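Local structure of phosphatidylinositol phosphate phosphatase (Schizosaccharomyces pombe, 1I9Z) at residues 175-179 with 208-212; 202-208 with 247-251; 281-285 with 306-311. The protein removes the 5-phosphate from soluble and lipid inositol phosphates, helping to set cellular phosphoinositide levels, and is represented here by its catalytic 5-phosphatase domain. One frame throughout, in Å; residues are numbered along the deposited sequence.

Contact 1 of 3, residues 175-179 with 208-212; sequences DERDH and FNYRI. With 2IP (D-myo-inositol-1,4-bisphosphate), chain C.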
loop_
_atom_site.group_PDB
_atom_site.type_symbol
_atom_site.label_atom_id
_atom_site.label_comp_id
_atom_site.label_asym_id
_atom_site.label_seq_id
_atom_site.Cartn_x
_atom_site.Cartn_y
_atom_site.Cartn_z
ATOM N N ASP A 175 -18.859 -10.740 -5.285
ATOM C CA ASP A 175 -18.865 -10.267 -6.704
ATOM C C ASP A 175 -18.861 -8.712 -6.710
ATOM O O ASP A 175 -18.261 -8.071 -7.577
ATOM C CB ASP A 175 -20.113 -10.708 -7.464
ATOM C CG ASP A 175 -20.133 -12.196 -7.746
ATOM O OD1 ASP A 175 -19.061 -12.818 -7.833
ATOM O OD2 ASP A 175 -21.248 -12.731 -7.913
ATOM N N GLU A 176 -19.541 -8.122 -5.747
ATOM C CA GLU A 176 -19.555 -6.650 -5.714
ATOM C C GLU A 176 -18.145 -6.121 -5.330
ATOM O O GLU A 176 -17.704 -5.102 -5.865
ATOM C CB GLU A 176 -20.605 -6.148 -4.740
ATOM C CG GLU A 176 -20.728 -4.601 -4.812
ATOM C CD GLU A 176 -21.773 -4.014 -3.852
ATOM O OE1 GLU A 176 -22.498 -4.795 -3.164
ATOM O OE2 GLU A 176 -21.832 -2.753 -3.795
ATOM N N ARG A 177 -17.448 -6.765 -4.385
ATOM C CA ARG A 177 -16.085 -6.319 -4.094
ATOM C C ARG A 177 -15.210 -6.488 -5.343
ATOM O O ARG A 177 -14.326 -5.673 -5.642
ATOM C CB ARG A 177 -15.488 -7.161 -2.926
ATOM C CG ARG A 177 -16.199 -6.854 -1.602
ATOM C CD ARG A 177 -15.575 -7.614 -0.451
ATOM N NE ARG A 177 -16.238 -8.917 -0.177
ATOM C CZ ARG A 177 -17.398 -9.035 0.507
ATOM N NH1 ARG A 177 -17.931 -10.238 0.786
ATOM N NH2 ARG A 177 -18.090 -7.956 0.863
ATOM N N ASP A 178 -15.393 -7.579 -6.083
ATOM C CA ASP A 178 -14.517 -7.721 -7.272
ATOM C C ASP A 178 -14.793 -6.566 -8.274
ATOM O O ASP A 178 -13.904 -6.049 -8.920
ATOM C CB ASP A 178 -14.794 -9.058 -7.986
ATOM C CG ASP A 178 -14.308 -10.258 -7.223
ATOM O OD1 ASP A 178 -14.574 -11.398 -7.751
ATOM O OD2 ASP A 178 -13.658 -10.141 -6.115
ATOM N N HIS A 179 -16.065 -6.205 -8.368
ATOM C CA HIS A 179 -16.491 -5.135 -9.252
ATOM C C HIS A 179 -15.848 -3.823 -8.766
ATOM O O HIS A 179 -15.461 -2.948 -9.571
ATOM C CB HIS A 179 -17.996 -5.007 -9.184
ATOM C CG HIS A 179 -18.499 -3.758 -9.832
ATOM N ND1 HIS A 179 -19.048 -2.711 -9.117
ATOM C CD2 HIS A 179 -18.532 -3.393 -11.132
ATOM C CE1 HIS A 179 -19.415 -1.749 -9.961
ATOM N NE2 HIS A 179 -19.108 -2.142 -11.190
ATOM N N PHE A 208 -10.745 -4.325 2.539
ATOM C CA PHE A 208 -11.305 -4.823 1.277
ATOM C C PHE A 208 -12.615 -5.557 1.531
ATOM O O PHE A 208 -13.355 -5.867 0.602
ATOM C CB PHE A 208 -10.293 -5.732 0.522
ATOM C CG PHE A 208 -9.029 -5.050 0.095
ATOM C CD1 PHE A 208 -8.950 -3.647 -0.017
ATOM C CD2 PHE A 208 -7.913 -5.822 -0.313
ATOM C CE1 PHE A 208 -7.820 -3.041 -0.538
ATOM C CE2 PHE A 208 -6.789 -5.229 -0.824
ATOM C CZ PHE A 208 -6.732 -3.829 -0.949
ATOM N N ASN A 209 -12.885 -5.899 2.803
ATOM C CA ASN A 209 -14.150 -6.491 3.190
ATOM C C ASN A 209 -14.426 -7.918 2.788
ATOM O O ASN A 209 -15.527 -8.397 3.011
ATOM C CB ASN A 209 -15.362 -5.605 2.778
ATOM C CG ASN A 209 -16.056 -4.899 4.004
ATOM O OD1 ASN A 209 -16.237 -5.501 5.054
ATOM N ND2 ASN A 209 -16.399 -3.593 3.852
ATOM N N TYR A 210 -13.420 -8.596 2.234
ATOM C CA TYR A 210 -13.598 -9.998 1.871
ATOM C C TYR A 210 -13.698 -10.818 3.133
ATOM O O TYR A 210 -12.998 -10.540 4.159
ATOM C CB TYR A 210 -12.471 -10.478 0.998
ATOM C CG TYR A 210 -12.556 -9.935 -0.434
ATOM C CD1 TYR A 210 -11.897 -8.757 -0.797
ATOM C CD2 TYR A 210 -13.258 -10.637 -1.425
ATOM C CE1 TYR A 210 -11.915 -8.282 -2.110
ATOM C CE2 TYR A 210 -13.306 -10.152 -2.734
ATOM C CZ TYR A 210 -12.610 -8.959 -3.055
ATOM O OH TYR A 210 -12.638 -8.508 -4.334
ATOM N N ARG A 211 -14.516 -11.872 3.055
ATOM C CA ARG A 211 -14.882 -12.661 4.263
ATOM C C ARG A 211 -14.461 -14.138 4.214
ATOM O O ARG A 211 -13.919 -14.634 3.191
ATOM C CB ARG A 211 -16.410 -12.599 4.465
ATOM C CG ARG A 211 -17.024 -11.166 4.466
ATOM C CD ARG A 211 -16.392 -10.272 5.547
ATOM N NE ARG A 211 -16.907 -8.901 5.442
ATOM C CZ ARG A 211 -18.021 -8.474 6.047
ATOM N NH1 ARG A 211 -18.724 -9.316 6.809
ATOM N NH2 ARG A 211 -18.464 -7.218 5.830
ATOM N N ILE A 212 -14.608 -14.814 5.373
ATOM C CA ILE A 212 -14.304 -16.272 5.407
ATOM C C ILE A 212 -15.685 -16.912 5.208
ATOM O O ILE A 212 -16.624 -16.682 5.998
ATOM C CB ILE A 212 -13.712 -16.664 6.775
ATOM C CG1 ILE A 212 -12.328 -15.990 6.930
ATOM C CG2 ILE A 212 -13.589 -18.198 6.896
ATOM C CD1 ILE A 212 -11.844 -16.147 8.365
HETATM C C1 2IP C . -23.629 -7.086 6.477
HETATM C C2 2IP C . -23.891 -5.584 6.757
HETATM C C3 2IP C . -23.344 -5.147 8.157
HETATM C C4 2IP C . -21.846 -5.488 8.375
HETATM C C5 2IP C . -21.697 -7.017 8.213
HETATM C C6 2IP C . -22.146 -7.509 6.805
HETATM O O1 2IP C . -24.538 -8.120 6.210
HETATM O O2 2IP C . -23.277 -4.753 5.809
HETATM O O3 2IP C . -23.470 -3.765 8.320
HETATM O O4 2IP C . -21.452 -5.066 9.721
HETATM O O5 2IP C . -20.337 -7.406 8.407
HETATM O O6 2IP C . -21.951 -8.913 6.910
HETATM P P4 2IP C . -20.410 -3.926 10.019
HETATM O O41 2IP C . -19.120 -4.273 9.187
HETATM O O42 2IP C . -20.105 -3.889 11.449
HETATM O O43 2IP C . -21.153 -2.666 9.541
HETATM P P1 2IP C . -24.896 -8.885 4.966
HETATM O O11 2IP C . -26.431 -8.782 4.938
HETATM O O12 2IP C . -24.342 -8.456 3.630
HETATM O O13 2IP C . -24.565 -10.342 5.313
#
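Arg177, on helix 174-187, lays its aliphatic stem over the ring of Tyr210, in the loop after strand 201-205. Its CD stands 3.7 Å from the centroid of the Tyr210 ring and 8° off the ring normal, a CH-pi contact over the face, while Arg177 CB meets Tyr210 CZ at 3.4 Å. At the ring edge, Tyr210 OH donates over 2.6 Å to Asp178 OD2, which accepts on its lone pair anti to the other carboxylate oxygen; ring and carboxylate planes lie 37° apart. This half is tight.

A bend at chi3 (-93°) carries the Arg177 guanidinium across the loop backbone, with Asn209 O 3.1 Å above its plane. No hydrogen bond forms there, because the angles are poor; the guanidinium bonds instead to Ala168 O, Gly170 O and Gln236 OE1. The flank toward Arg211 is loose, Arg177 NH1 to Arg211 CG being 3.9 Å. The solvent side is separate, on the helix face at Asp175, which points away from the loop.

Arg211 holds Asn209 side-on, NE on the backbone O (2.8 Å) and NH2 on OD1 (2.9 Å), both donors above the carbonyl planes; Asn209 ND2 bonds to Leu167 O, which helps to hold the amide. Arg211 NH1 reaches O5 of the inositol bisphosphate at 3.0 Å and, more distantly, O6. Asn209 therefore probably helps to orient Arg211 toward O5, the hydroxyl that would carry the 5-phosphate in a substrate.

Contact 2 of 3, residues 202-208 with 247-251; sequences VVWFGDF and FPFFS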
loop_
_atom_site.group_PDB
_atom_site.type_symbol
_atom_site.label_atom_id
_atom_site.label_comp_id
_atom_site.label_asym_id
_atom_site.label_seq_id
_atom_site.Cartn_x
_atom_site.Cartn_y
_atom_site.Cartn_z
ATOM N N VAL A 202 3.665 -0.806 -6.451
ATOM C CA VAL A 202 2.318 -0.356 -6.119
ATOM C C VAL A 202 1.907 -1.116 -4.840
ATOM O O VAL A 202 2.081 -2.357 -4.783
ATOM C CB VAL A 202 1.292 -0.751 -7.220
ATOM C CG1 VAL A 202 -0.109 -0.269 -6.786
ATOM C CG2 VAL A 202 1.675 -0.164 -8.594
ATOM N N VAL A 203 1.354 -0.432 -3.836
ATOM C CA VAL A 203 0.894 -1.142 -2.617
ATOM C C VAL A 203 -0.534 -0.703 -2.513
ATOM O O VAL A 203 -0.826 0.517 -2.536
ATOM C CB VAL A 203 1.656 -0.750 -1.313
ATOM C CG1 VAL A 203 1.019 -1.470 -0.104
ATOM C CG2 VAL A 203 3.118 -1.174 -1.429
ATOM N N TRP A 204 -1.455 -1.685 -2.503
ATOM C CA TRP A 204 -2.893 -1.358 -2.461
ATOM C C TRP A 204 -3.403 -2.092 -1.225
ATOM O O TRP A 204 -3.219 -3.305 -1.098
ATOM C CB TRP A 204 -3.575 -1.868 -3.709
ATOM C CG TRP A 204 -4.984 -1.488 -3.921
ATOM C CD1 TRP A 204 -5.914 -1.107 -2.987
ATOM C CD2 TRP A 204 -5.662 -1.497 -5.182
ATOM N NE1 TRP A 204 -7.108 -0.870 -3.599
ATOM C CE2 TRP A 204 -6.977 -1.115 -4.943
ATOM C CE3 TRP A 204 -5.268 -1.814 -6.488
ATOM C CZ2 TRP A 204 -7.946 -1.024 -5.981
ATOM C CZ3 TRP A 204 -6.243 -1.713 -7.524
ATOM C CH2 TRP A 204 -7.543 -1.327 -7.258
ATOM N N PHE A 205 -4.087 -1.381 -0.333
ATOM C CA PHE A 205 -4.455 -1.979 0.917
ATOM C C PHE A 205 -5.666 -1.325 1.562
ATOM O O PHE A 205 -6.123 -0.285 1.102
ATOM C CB PHE A 205 -3.244 -1.828 1.905
ATOM C CG PHE A 205 -2.959 -0.347 2.331
ATOM C CD1 PHE A 205 -3.490 0.152 3.525
ATOM C CD2 PHE A 205 -2.190 0.500 1.541
ATOM C CE1 PHE A 205 -3.243 1.476 3.923
ATOM C CE2 PHE A 205 -1.922 1.828 1.907
ATOM C CZ PHE A 205 -2.453 2.327 3.128
ATOM N N GLY A 206 -6.138 -1.935 2.642
ATOM C CA GLY A 206 -7.251 -1.354 3.403
ATOM C C GLY A 206 -8.273 -2.380 3.806
ATOM O O GLY A 206 -7.945 -3.542 3.963
ATOM N N ASP A 207 -9.519 -1.947 3.986
ATOM C CA ASP A 207 -10.602 -2.831 4.417
ATOM C C ASP A 207 -11.269 -3.239 3.107
ATOM O O ASP A 207 -12.227 -2.607 2.626
ATOM C CB ASP A 207 -11.599 -2.067 5.300
ATOM C CG ASP A 207 -12.730 -2.968 5.806
ATOM O OD1 ASP A 207 -12.863 -4.112 5.273
ATOM O OD2 ASP A 207 -13.487 -2.521 6.709
ATOM N N PHE A 208 -10.745 -4.325 2.539
ATOM C CA PHE A 208 -11.305 -4.823 1.277
ATOM C C PHE A 208 -12.615 -5.557 1.531
ATOM O O PHE A 208 -13.355 -5.867 0.602
ATOM C CB PHE A 208 -10.293 -5.732 0.522
ATOM C CG PHE A 208 -9.029 -5.050 0.095
ATOM C CD1 PHE A 208 -8.950 -3.647 -0.017
ATOM C CD2 PHE A 208 -7.913 -5.822 -0.313
ATOM C CE1 PHE A 208 -7.820 -3.041 -0.538
ATOM C CE2 PHE A 208 -6.789 -5.229 -0.824
ATOM C CZ PHE A 208 -6.732 -3.829 -0.949
ATOM N N PHE A 247 -7.029 -8.033 -8.375
ATOM C CA PHE A 247 -5.621 -7.804 -8.032
ATOM C C PHE A 247 -4.611 -8.723 -8.738
ATOM O O PHE A 247 -3.749 -9.324 -8.112
ATOM C CB PHE A 247 -5.366 -7.927 -6.501
ATOM C CG PHE A 247 -6.274 -7.023 -5.660
ATOM C CD1 PHE A 247 -7.440 -7.506 -5.128
ATOM C CD2 PHE A 247 -5.934 -5.684 -5.456
ATOM C CE1 PHE A 247 -8.302 -6.702 -4.379
ATOM C CE2 PHE A 247 -6.802 -4.865 -4.700
ATOM C CZ PHE A 247 -7.964 -5.385 -4.165
ATOM N N PRO A 248 -4.704 -8.814 -10.077
ATOM C CA PRO A 248 -3.738 -9.667 -10.780
ATOM C C PRO A 248 -2.316 -9.107 -10.592
ATOM O O PRO A 248 -2.057 -7.882 -10.535
ATOM C CB PRO A 248 -4.206 -9.613 -12.265
ATOM C CG PRO A 248 -4.924 -8.245 -12.377
ATOM C CD PRO A 248 -5.679 -8.172 -10.982
ATOM N N PHE A 249 -1.373 -10.012 -10.505
ATOM C CA PHE A 249 0.013 -9.694 -10.298
ATOM C C PHE A 249 0.318 -9.088 -8.931
ATOM O O PHE A 249 1.429 -8.649 -8.714
ATOM C CB PHE A 249 0.565 -8.808 -11.431
ATOM C CG PHE A 249 0.404 -9.428 -12.809
ATOM C CD1 PHE A 249 -0.565 -8.955 -13.689
ATOM C CD2 PHE A 249 1.184 -10.528 -13.191
ATOM C CE1 PHE A 249 -0.766 -9.568 -14.924
ATOM C CE2 PHE A 249 0.984 -11.150 -14.442
ATOM C CZ PHE A 249 0.009 -10.666 -15.294
ATOM N N PHE A 250 -0.674 -9.027 -8.027
ATOM C CA PHE A 250 -0.399 -8.589 -6.671
ATOM C C PHE A 250 -0.122 -9.809 -5.790
ATOM O O PHE A 250 -0.704 -10.885 -5.987
ATOM C CB PHE A 250 -1.594 -7.872 -6.014
ATOM C CG PHE A 250 -1.729 -6.440 -6.429
ATOM C CD1 PHE A 250 -2.342 -6.133 -7.665
ATOM C CD2 PHE A 250 -1.189 -5.414 -5.609
ATOM C CE1 PHE A 250 -2.428 -4.796 -8.096
ATOM C CE2 PHE A 250 -1.270 -4.057 -6.005
ATOM C CZ PHE A 250 -1.882 -3.748 -7.234
ATOM N N SER A 251 0.738 -9.630 -4.804
ATOM C CA SER A 251 1.048 -10.697 -3.878
ATOM C C SER A 251 0.659 -10.288 -2.480
ATOM O O SER A 251 0.516 -9.089 -2.206
ATOM C CB SER A 251 2.559 -11.012 -3.895
ATOM O OG SER A 251 2.925 -11.519 -5.199
#
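The aromatic cluster between strand 201-205 with the turn after it and the loop following helix 236-242 brings together Trp204, Phe208 and Phe247. Phe247 points its edge at the indole: CE2 sits 3.6 Å from Trp204 CD2, over the centre of the ring system. With the planes at 76° and the centroid of the six-membered ring 5.0 Å from that of Phe247, the pair is T-shaped. Trp204 is brought beneath this edge by chi1 (-173°), which sets CG opposite the backbone N. Phe208 approaches Phe247 from the opposite direction, its CE2 3.5 Å from Phe247 CZ, which lies over the Phe208 face, offset toward the rim; the planes are 20° apart, with little overlap.

The loop side is a type II beta turn, closed by Phe250 N to Phe247 O at 3.1 Å; Phe250 points toward the strand, whereas Phe247 reaches it with the far end of its ring. Phe250 CZ meets Val202 CG1 at 3.9 Å, the methyl lying at the ring edge, and Phe250 CE2 touches Trp204 CB at the same distance. No hydrogen bond crosses between the segments; Trp204 NE1 is bonded to Ser165 OG, and Tyr181 adds its ring against Trp204 and Phe247.

Contact 3 of 3, residues 281-285 with 306-311; sequences WTDRI and HRPIYA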
loop_
_atom_site.group_PDB
_atom_site.type_symbol
_atom_site.label_atom_id
_atom_site.label_comp_id
_atom_site.label_asym_id
_atom_site.label_seq_id
_atom_site.Cartn_x
_atom_site.Cartn_y
_atom_site.Cartn_z
ATOM N N TRP A 281 -10.757 -11.831 7.665
ATOM C CA TRP A 281 -9.570 -11.055 7.392
ATOM C C TRP A 281 -10.031 -9.935 6.405
ATOM O O TRP A 281 -9.725 -9.951 5.186
ATOM C CB TRP A 281 -8.464 -11.908 6.730
ATOM C CG TRP A 281 -7.790 -12.780 7.752
ATOM C CD1 TRP A 281 -6.919 -12.392 8.769
ATOM C CD2 TRP A 281 -7.844 -14.203 7.786
ATOM N NE1 TRP A 281 -6.412 -13.529 9.414
ATOM C CE2 TRP A 281 -6.958 -14.639 8.820
ATOM C CE3 TRP A 281 -8.546 -15.168 7.024
ATOM C CZ2 TRP A 281 -6.749 -16.009 9.102
ATOM C CZ3 TRP A 281 -8.320 -16.542 7.324
ATOM C CH2 TRP A 281 -7.446 -16.922 8.324
ATOM N N THR A 282 -10.760 -8.947 6.954
ATOM C CA THR A 282 -11.263 -7.838 6.113
ATOM C C THR A 282 -10.138 -6.878 5.713
ATOM O O THR A 282 -10.202 -6.257 4.663
ATOM C CB THR A 282 -12.310 -6.970 6.874
ATOM O OG1 THR A 282 -11.868 -6.700 8.214
ATOM C CG2 THR A 282 -13.608 -7.677 6.956
ATOM N N ASP A 283 -9.107 -6.769 6.566
ATOM C CA ASP A 283 -7.995 -5.772 6.381
ATOM C C ASP A 283 -6.777 -6.412 5.759
ATOM O O ASP A 283 -6.243 -7.346 6.321
ATOM C CB ASP A 283 -7.678 -5.199 7.771
ATOM C CG ASP A 283 -8.963 -4.670 8.405
ATOM O OD1 ASP A 283 -9.409 -3.578 7.970
ATOM O OD2 ASP A 283 -9.615 -5.383 9.241
ATOM N N ARG A 284 -6.355 -5.890 4.614
ATOM C CA ARG A 284 -5.266 -6.571 3.851
ATOM C C ARG A 284 -4.315 -5.598 3.238
ATOM O O ARG A 284 -4.665 -4.418 2.984
ATOM C CB ARG A 284 -5.934 -7.412 2.735
ATOM C CG ARG A 284 -7.130 -8.274 3.243
ATOM C CD ARG A 284 -6.671 -9.503 4.025
ATOM N NE ARG A 284 -6.279 -10.666 3.202
ATOM C CZ ARG A 284 -7.143 -11.632 2.838
ATOM N NH1 ARG A 284 -6.702 -12.649 2.106
ATOM N NH2 ARG A 284 -8.440 -11.597 3.192
ATOM N N ILE A 285 -3.092 -6.057 3.006
ATOM C CA ILE A 285 -2.092 -5.220 2.308
ATOM C C ILE A 285 -1.520 -6.110 1.219
ATOM O O ILE A 285 -1.042 -7.192 1.527
ATOM C CB ILE A 285 -0.997 -4.746 3.270
ATOM C CG1 ILE A 285 -1.633 -3.843 4.333
ATOM C CG2 ILE A 285 0.114 -3.940 2.567
ATOM C CD1 ILE A 285 -0.623 -3.663 5.597
ATOM N N HIS A 306 -12.362 -3.356 14.495
ATOM C CA HIS A 306 -11.301 -4.004 13.701
ATOM C C HIS A 306 -9.966 -3.822 14.406
ATOM O O HIS A 306 -9.761 -2.829 15.128
ATOM C CB HIS A 306 -11.050 -3.337 12.338
ATOM C CG HIS A 306 -12.170 -3.492 11.373
ATOM N ND1 HIS A 306 -12.010 -4.077 10.127
ATOM C CD2 HIS A 306 -13.446 -3.057 11.428
ATOM C CE1 HIS A 306 -13.150 -3.979 9.454
ATOM N NE2 HIS A 306 -14.039 -3.360 10.224
ATOM N N ARG A 307 -9.043 -4.761 14.206
ATOM C CA ARG A 307 -7.643 -4.520 14.650
ATOM C C ARG A 307 -6.917 -3.879 13.512
ATOM O O ARG A 307 -7.246 -4.144 12.340
ATOM C CB ARG A 307 -6.868 -5.809 14.913
ATOM C CG ARG A 307 -7.444 -6.603 16.072
ATOM C CD ARG A 307 -6.796 -6.065 17.476
ATOM N NE ARG A 307 -7.447 -6.865 18.495
ATOM C CZ ARG A 307 -8.583 -6.576 19.109
ATOM N NH1 ARG A 307 -9.253 -5.421 18.919
ATOM N NH2 ARG A 307 -9.196 -7.565 19.790
ATOM N N PRO A 308 -5.946 -2.991 13.803
ATOM C CA PRO A 308 -5.142 -2.331 12.790
ATOM C C PRO A 308 -4.095 -3.361 12.328
ATOM O O PRO A 308 -3.828 -4.372 13.053
ATOM C CB PRO A 308 -4.478 -1.126 13.541
ATOM C CG PRO A 308 -4.463 -1.565 14.982
ATOM C CD PRO A 308 -5.582 -2.598 15.189
ATOM N N ILE A 309 -3.532 -3.141 11.136
ATOM C CA ILE A 309 -2.490 -4.046 10.610
ATOM C C ILE A 309 -1.356 -3.210 9.996
ATOM O O ILE A 309 -1.474 -1.969 9.833
ATOM C CB ILE A 309 -3.035 -4.979 9.487
ATOM C CG1 ILE A 309 -3.635 -4.149 8.352
ATOM C CG2 ILE A 309 -4.111 -5.894 10.055
ATOM C CD1 ILE A 309 -3.923 -4.972 7.031
ATOM N N TYR A 310 -0.219 -3.848 9.730
ATOM C CA TYR A 310 0.852 -3.152 9.039
ATOM C C TYR A 310 1.667 -4.153 8.228
ATOM O O TYR A 310 1.585 -5.382 8.463
ATOM C CB TYR A 310 1.787 -2.373 10.005
ATOM C CG TYR A 310 2.650 -3.284 10.872
ATOM C CD1 TYR A 310 3.910 -3.699 10.424
ATOM C CD2 TYR A 310 2.172 -3.782 12.060
ATOM C CE1 TYR A 310 4.693 -4.592 11.173
ATOM C CE2 TYR A 310 2.932 -4.718 12.815
ATOM C CZ TYR A 310 4.171 -5.095 12.375
ATOM O OH TYR A 310 4.944 -5.940 13.153
ATOM N N ALA A 311 2.459 -3.629 7.296
ATOM C CA ALA A 311 3.366 -4.460 6.521
ATOM C C ALA A 311 4.616 -3.604 6.352
ATOM O O ALA A 311 4.517 -2.348 6.328
ATOM C CB ALA A 311 2.746 -4.806 5.118
#
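Strands 283-285 and 309-311 run nearly parallel, 8° between their directions, but their axes approach only to 7.5 Å and no backbone hydrogen bond joins them, so side chains make the contact between two sheets. Ile285 and Ile309 lie alongside one another, pointing oppositely, with Ile285 CG1 3.7 Å from Ile309 CD1. In Ile309, CG1 is close to both backbone N and C (chi1 57°), which sends CD1 across to within 3.4 Å of Asp283 O. Two residues beyond Ile309, Ala311 CB packs on Ile285 CD1 at 3.6 Å.

At the other end the packing turns polar. His306 ND1 donates to Asp283 OD2 over 2.9 Å, almost straight at 176° and in the plane of the imidazole, and meets the syn lone pair of the carboxylate. Thr282 OG1 also donates to Asp283 OD2, from above the carboxylate plane, and Thr260 OG1 bonds the same oxygen. Three bonds on OD2 hold the carboxylate, and its straight in-plane bond probably limits rotation of the imidazole. The His306 side chain is about 5 Å from both the bound calcium ion and the inositol bisphosphate. Two sheets packed face to face, with this His-carboxylate bond near the strand starts, are consistent with the DNase I-like sandwich and its active-site end.

In the fold
Contacts 1 and 2 share Phe208, whose ring joins the aromatic cluster while the following residues lead toward the ligand; their centres are 13 Å apart. Contact 3 connects to both. Asn209 N lies 3.3 Å from Thr282 O, a probable hydrogen bond with contact 1, and Gly206 N lies 2.9 Å from Arg284 O, a probable hydrogen bond with contact 2, where strands 201-205 and 283-288 are sheet neighbours. Asp207 OD2 of contact 2 comes 3.1 Å from His306 CE1 of contact 3. Arg211 of contact 1 belongs to the ligand pocket, and the His306 side chain of contact 3 is close to the ligand and the calcium ion, whereas contact 2 lies farther off, with the Phe208 side chain about 12 Å from the ligand.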